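Local atomic coordinates of response regulator aspartate phosphatase I (Bacillus subtilis subsp. subtilis, PDB entry 4I1A), a protein that dephosphorylates the sporulation phosphotransferase Spo0F and also activates excision and transfer of the mobile element ICEBs1 by inactivating its repressor ImmR. Residues Phe261-Leu266 with Lys299-Lys304; Glu309-Ser314 with Gln319-Ala324. All coordinates share one frame; numbering follows the deposited sequence.

Contact 1: residues Phe261-Leu266 with Lys299-Lys304; sequences FLTKTL and KEYSAK
Y301 makes a small side-chain packing contact with T263 and K264, between the first turns of helices 261-275 and 299-313. The two segments bury 162 Å² between them. The Y301 ring lies against the backbone side of K264. K264 CA sits over one ring face, 4.2 Å from the centroid and 28° off the normal, a CH-pi contact. The phenol end then runs on to the lysine stem, and Y301 OH comes within 3.4 Å of K264 CG. CG of K264 stands anti to the backbone N (chi1 161°) and the chain beyond it is extended, which lays CG and CD past the phenol oxygen. These are helices of the tetratricopeptide repeat (TPR) array, and they are not successive: helix 279-295 comes between them in the chain, and T263 also touches its I292 and A293. T263 slides past the base of the tyrosine, with T263 CG2 3.5 Å from Y301 CB. With an alanine at Y301, K264 CA would probably lose its ring face and a gap would open beside the lysine stem. Within 299-304, K304 CD lies 3.8 Å above the plane of the Y301 ring, offset toward the rim. K304 NZ forms a salt bridge with D336 of helix 334-351.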
# COMPACT_ATOMS: atom_id res chain seq x y z
N PHE A 261 8.96 -1.33 -6.74
CA PHE A 261 8.75 -1.59 -5.30
C PHE A 261 10.06 -1.65 -4.52
O PHE A 261 10.05 -1.76 -3.29
CB PHE A 261 7.99 -2.90 -5.08
CG PHE A 261 6.50 -2.79 -5.30
CD1 PHE A 261 5.80 -1.66 -4.91
CD2 PHE A 261 5.79 -3.84 -5.90
CE1 PHE A 261 4.43 -1.56 -5.10
CE2 PHE A 261 4.43 -3.75 -6.10
CZ PHE A 261 3.74 -2.61 -5.71
N LEU A 262 11.18 -1.59 -5.22
CA LEU A 262 12.49 -1.61 -4.59
C LEU A 262 12.64 -0.43 -3.64
O LEU A 262 13.10 -0.57 -2.52
CB LEU A 262 13.58 -1.57 -5.66
CG LEU A 262 15.03 -1.58 -5.20
CD1 LEU A 262 15.24 -2.67 -4.18
CD2 LEU A 262 15.95 -1.82 -6.41
N THR A 263 12.21 0.75 -4.09
CA THR A 263 12.39 1.96 -3.31
C THR A 263 11.58 1.93 -2.01
O THR A 263 12.09 2.27 -0.93
CB THR A 263 12.03 3.22 -4.13
OG1 THR A 263 12.82 3.25 -5.33
CG2 THR A 263 12.30 4.46 -3.32
N LYS A 264 10.33 1.51 -2.12
CA LYS A 264 9.41 1.47 -0.99
C LYS A 264 9.86 0.44 0.06
O LYS A 264 9.75 0.67 1.26
CB LYS A 264 8.01 1.14 -1.52
CG LYS A 264 7.03 0.62 -0.49
CD LYS A 264 5.62 0.57 -1.03
CE LYS A 264 4.61 0.37 0.11
NZ LYS A 264 3.21 0.11 -0.35
N THR A 265 10.37 -0.69 -0.42
CA THR A 265 10.93 -1.72 0.43
C THR A 265 12.17 -1.23 1.19
O THR A 265 12.35 -1.52 2.37
CB THR A 265 11.30 -2.95 -0.43
OG1 THR A 265 10.14 -3.39 -1.15
CG2 THR A 265 11.85 -4.11 0.40
N LEU A 266 13.05 -0.49 0.51
CA LEU A 266 14.24 0.05 1.17
C LEU A 266 13.84 1.13 2.16
O LEU A 266 14.44 1.28 3.23
CB LEU A 266 15.25 0.62 0.16
CG LEU A 266 16.08 -0.44 -0.58
CD1 LEU A 266 16.62 0.13 -1.89
CD2 LEU A 266 17.22 -0.97 0.33
N LYS A 299 10.07 11.35 -6.87
CA LYS A 299 10.02 12.54 -6.03
C LYS A 299 9.29 12.28 -4.71
O LYS A 299 9.60 12.89 -3.68
CB LYS A 299 9.36 13.68 -6.80
CG LYS A 299 9.29 13.42 -8.29
CD LYS A 299 7.87 13.57 -8.84
CE LYS A 299 7.62 14.97 -9.40
NZ LYS A 299 6.22 15.15 -9.87
N GLU A 300 8.35 11.34 -4.72
CA GLU A 300 7.61 11.00 -3.51
C GLU A 300 8.50 10.35 -2.44
O GLU A 300 8.45 10.72 -1.27
CB GLU A 300 6.40 10.11 -3.81
CG GLU A 300 5.82 9.40 -2.59
CD GLU A 300 5.00 8.17 -2.96
OE1 GLU A 300 4.52 7.47 -2.04
OE2 GLU A 300 4.84 7.91 -4.17
N TYR A 301 9.30 9.36 -2.83
CA TYR A 301 10.13 8.69 -1.83
C TYR A 301 11.35 9.53 -1.48
O TYR A 301 11.88 9.45 -0.37
CB TYR A 301 10.46 7.25 -2.23
CG TYR A 301 9.34 6.33 -1.82
CD1 TYR A 301 9.27 5.84 -0.52
CD2 TYR A 301 8.31 6.02 -2.69
CE1 TYR A 301 8.23 5.04 -0.11
CE2 TYR A 301 7.26 5.22 -2.30
CZ TYR A 301 7.22 4.73 -1.02
OH TYR A 301 6.17 3.93 -0.64
N SER A 302 11.75 10.38 -2.42
CA SER A 302 12.80 11.36 -2.17
C SER A 302 12.39 12.27 -1.01
O SER A 302 13.17 12.50 -0.10
CB SER A 302 13.08 12.16 -3.44
OG SER A 302 14.01 13.19 -3.20
N ALA A 303 11.16 12.76 -1.04
CA ALA A 303 10.62 13.54 0.08
C ALA A 303 10.49 12.68 1.34
O ALA A 303 10.77 13.13 2.46
CB ALA A 303 9.28 14.17 -0.30
N LYS A 304 10.08 11.43 1.17
CA LYS A 304 9.93 10.57 2.33
C LYS A 304 11.27 10.23 2.99
O LYS A 304 11.37 10.25 4.22
CB LYS A 304 9.12 9.31 1.98
CG LYS A 304 7.63 9.62 1.77
CD LYS A 304 6.87 8.44 1.15
CE LYS A 304 5.37 8.73 1.17
NZ LYS A 304 4.58 7.80 0.31

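Contact 2: residues Glu309-Ser314 with Gln319-Ala324; sequences EGLFFS and QLIKNA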
# COMPACT_ATOMS: atom_id res chain seq x y z
N GLU A 309 15.70 11.34 7.14
CA GLU A 309 16.95 12.07 7.30
C GLU A 309 16.87 13.13 8.39
O GLU A 309 17.78 13.25 9.22
CB GLU A 309 17.35 12.75 5.99
CG GLU A 309 18.72 13.41 6.07
CD GLU A 309 19.12 14.06 4.76
OE1 GLU A 309 18.34 13.95 3.79
OE2 GLU A 309 20.20 14.70 4.72
N GLY A 310 15.79 13.90 8.39
CA GLY A 310 15.64 14.96 9.37
C GLY A 310 15.42 14.37 10.75
O GLY A 310 15.87 14.92 11.75
N LEU A 311 14.71 13.25 10.79
CA LEU A 311 14.44 12.51 12.02
C LEU A 311 15.69 11.83 12.56
O LEU A 311 15.97 11.91 13.75
CB LEU A 311 13.37 11.45 11.71
CG LEU A 311 12.05 11.31 12.48
CD1 LEU A 311 11.54 12.62 13.03
CD2 LEU A 311 11.03 10.68 11.55
N PHE A 312 16.46 11.15 11.71
CA PHE A 312 17.50 10.24 12.21
C PHE A 312 18.94 10.50 11.76
O PHE A 312 19.88 10.17 12.49
CB PHE A 312 17.16 8.77 11.87
CG PHE A 312 15.81 8.31 12.39
CD1 PHE A 312 15.57 8.21 13.76
CD2 PHE A 312 14.80 7.97 11.52
CE1 PHE A 312 14.34 7.80 14.23
CE2 PHE A 312 13.56 7.55 12.00
CZ PHE A 312 13.34 7.46 13.36
N PHE A 313 19.12 11.04 10.55
CA PHE A 313 20.42 10.96 9.88
C PHE A 313 21.11 12.30 9.60
O PHE A 313 22.04 12.39 8.80
CB PHE A 313 20.27 10.13 8.60
CG PHE A 313 19.75 8.74 8.85
CD1 PHE A 313 20.37 7.90 9.77
CD2 PHE A 313 18.62 8.28 8.20
CE1 PHE A 313 19.89 6.62 10.01
CE2 PHE A 313 18.12 7.00 8.44
CZ PHE A 313 18.75 6.17 9.34
N SER A 314 20.63 13.35 10.26
CA SER A 314 21.28 14.65 10.24
C SER A 314 21.56 14.93 11.70
O SER A 314 21.60 14.00 12.51
CB SER A 314 20.36 15.71 9.63
OG SER A 314 19.00 15.50 10.00
N GLN A 319 13.94 21.13 9.59
CA GLN A 319 13.38 21.79 8.41
C GLN A 319 13.22 20.80 7.25
O GLN A 319 12.32 20.96 6.42
CB GLN A 319 14.17 23.04 8.01
CG GLN A 319 15.51 22.77 7.36
CD GLN A 319 16.60 22.44 8.37
OE1 GLN A 319 16.33 22.16 9.54
NE2 GLN A 319 17.85 22.49 7.91
N LEU A 320 14.07 19.77 7.21
CA LEU A 320 13.97 18.73 6.20
C LEU A 320 12.62 18.00 6.30
O LEU A 320 12.01 17.67 5.29
CB LEU A 320 15.12 17.72 6.33
CG LEU A 320 16.57 18.15 6.15
CD1 LEU A 320 17.50 17.04 6.67
CD2 LEU A 320 16.88 18.48 4.69
N ILE A 321 12.19 17.73 7.53
CA ILE A 321 10.89 17.10 7.76
C ILE A 321 9.77 18.00 7.23
O ILE A 321 8.91 17.56 6.46
CB ILE A 321 10.69 16.82 9.28
CG1 ILE A 321 11.84 15.96 9.82
CG2 ILE A 321 9.33 16.14 9.54
CD1 ILE A 321 11.86 15.83 11.33
N LYS A 322 9.82 19.28 7.63
CA LYS A 322 8.91 20.31 7.16
C LYS A 322 8.83 20.41 5.63
O LYS A 322 7.76 20.23 5.04
CB LYS A 322 9.35 21.67 7.73
CG LYS A 322 8.44 22.83 7.36
CD LYS A 322 9.15 24.18 7.55
CE LYS A 322 8.14 25.32 7.59
NZ LYS A 322 8.76 26.64 7.88
N ASN A 323 9.97 20.69 5.00
CA ASN A 323 9.99 20.83 3.54
C ASN A 323 9.49 19.59 2.82
O ASN A 323 8.83 19.67 1.80
CB ASN A 323 11.38 21.21 3.06
CG ASN A 323 11.88 22.52 3.67
OD1 ASN A 323 13.08 22.73 3.82
ND2 ASN A 323 10.94 23.38 4.06
N ALA A 324 9.78 18.42 3.38
CA ALA A 324 9.30 17.19 2.78
C ALA A 324 7.77 17.11 2.84
O ALA A 324 7.14 16.68 1.86
CB ALA A 324 9.93 16.01 3.47
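L320 and I321 pack against G310 and its neighbours where helix 299-313 turns back into helix 318-330. This is an antiparallel helical hairpin of the TPR array. The short axes run at 150° to each other and come within 8.3 Å. The CA atoms nearest each other are those of G310 and L320, 5.2 Å apart.

The packing across the pair is apolar. G310 has no side chain, and a CB there would clash with I321 CG1 and lie tight against L320 CB. The two helices can therefore come close at this point. L320 CD1 rests 3.9 Å from G310 CA. The same methyl meets the stem of E309, whose chain crosses it obliquely. CG of E309 stands anti to the backbone N (chi1 -174°), at the start of an extended chain that carries CG and CD alongside that methyl. I321 reaches the other neighbour of G310. Its CD1 is 3.6 Å from L311 CD1, and the two side chains cross at about a right angle. Helix 334-351 adds V344 to both L311 and I321.

The polar interactions belong to 309-314 and its surroundings. E309 OE2 makes a long, weak ion pair with R290 of helix 279-295. A wider pi-type turn spans 309-313. E309 O takes two donors, F313 N and S314 OG, from opposite faces of its carbonyl plane. The S314 hydroxyl thus ties the residue after F313 back to the helix. It also touches L320 CD1. S314 OG donates to E309 O over 2.7 Å, from 36° out of the carbonyl plane.

Both contacts use helix 299-313, contact 1 near its start and contact 2 near its end. Their centres are about 15 Å apart. Along the chain they follow in series: contact 1 is complete before contact 2 begins. The segments of contact 1 are 33 residues apart at their closest ends, those of contact 2 only 5. They also meet directly, since A303 O of the first packs 3.2 Å from A324 CB of the second. Helix 299-313 thus faces helix 261-275 through Y301 and helix 318-330 through G310. The centre of contact 2 lies about 23 Å from the centre of the chain, that of contact 1 about 12 Å.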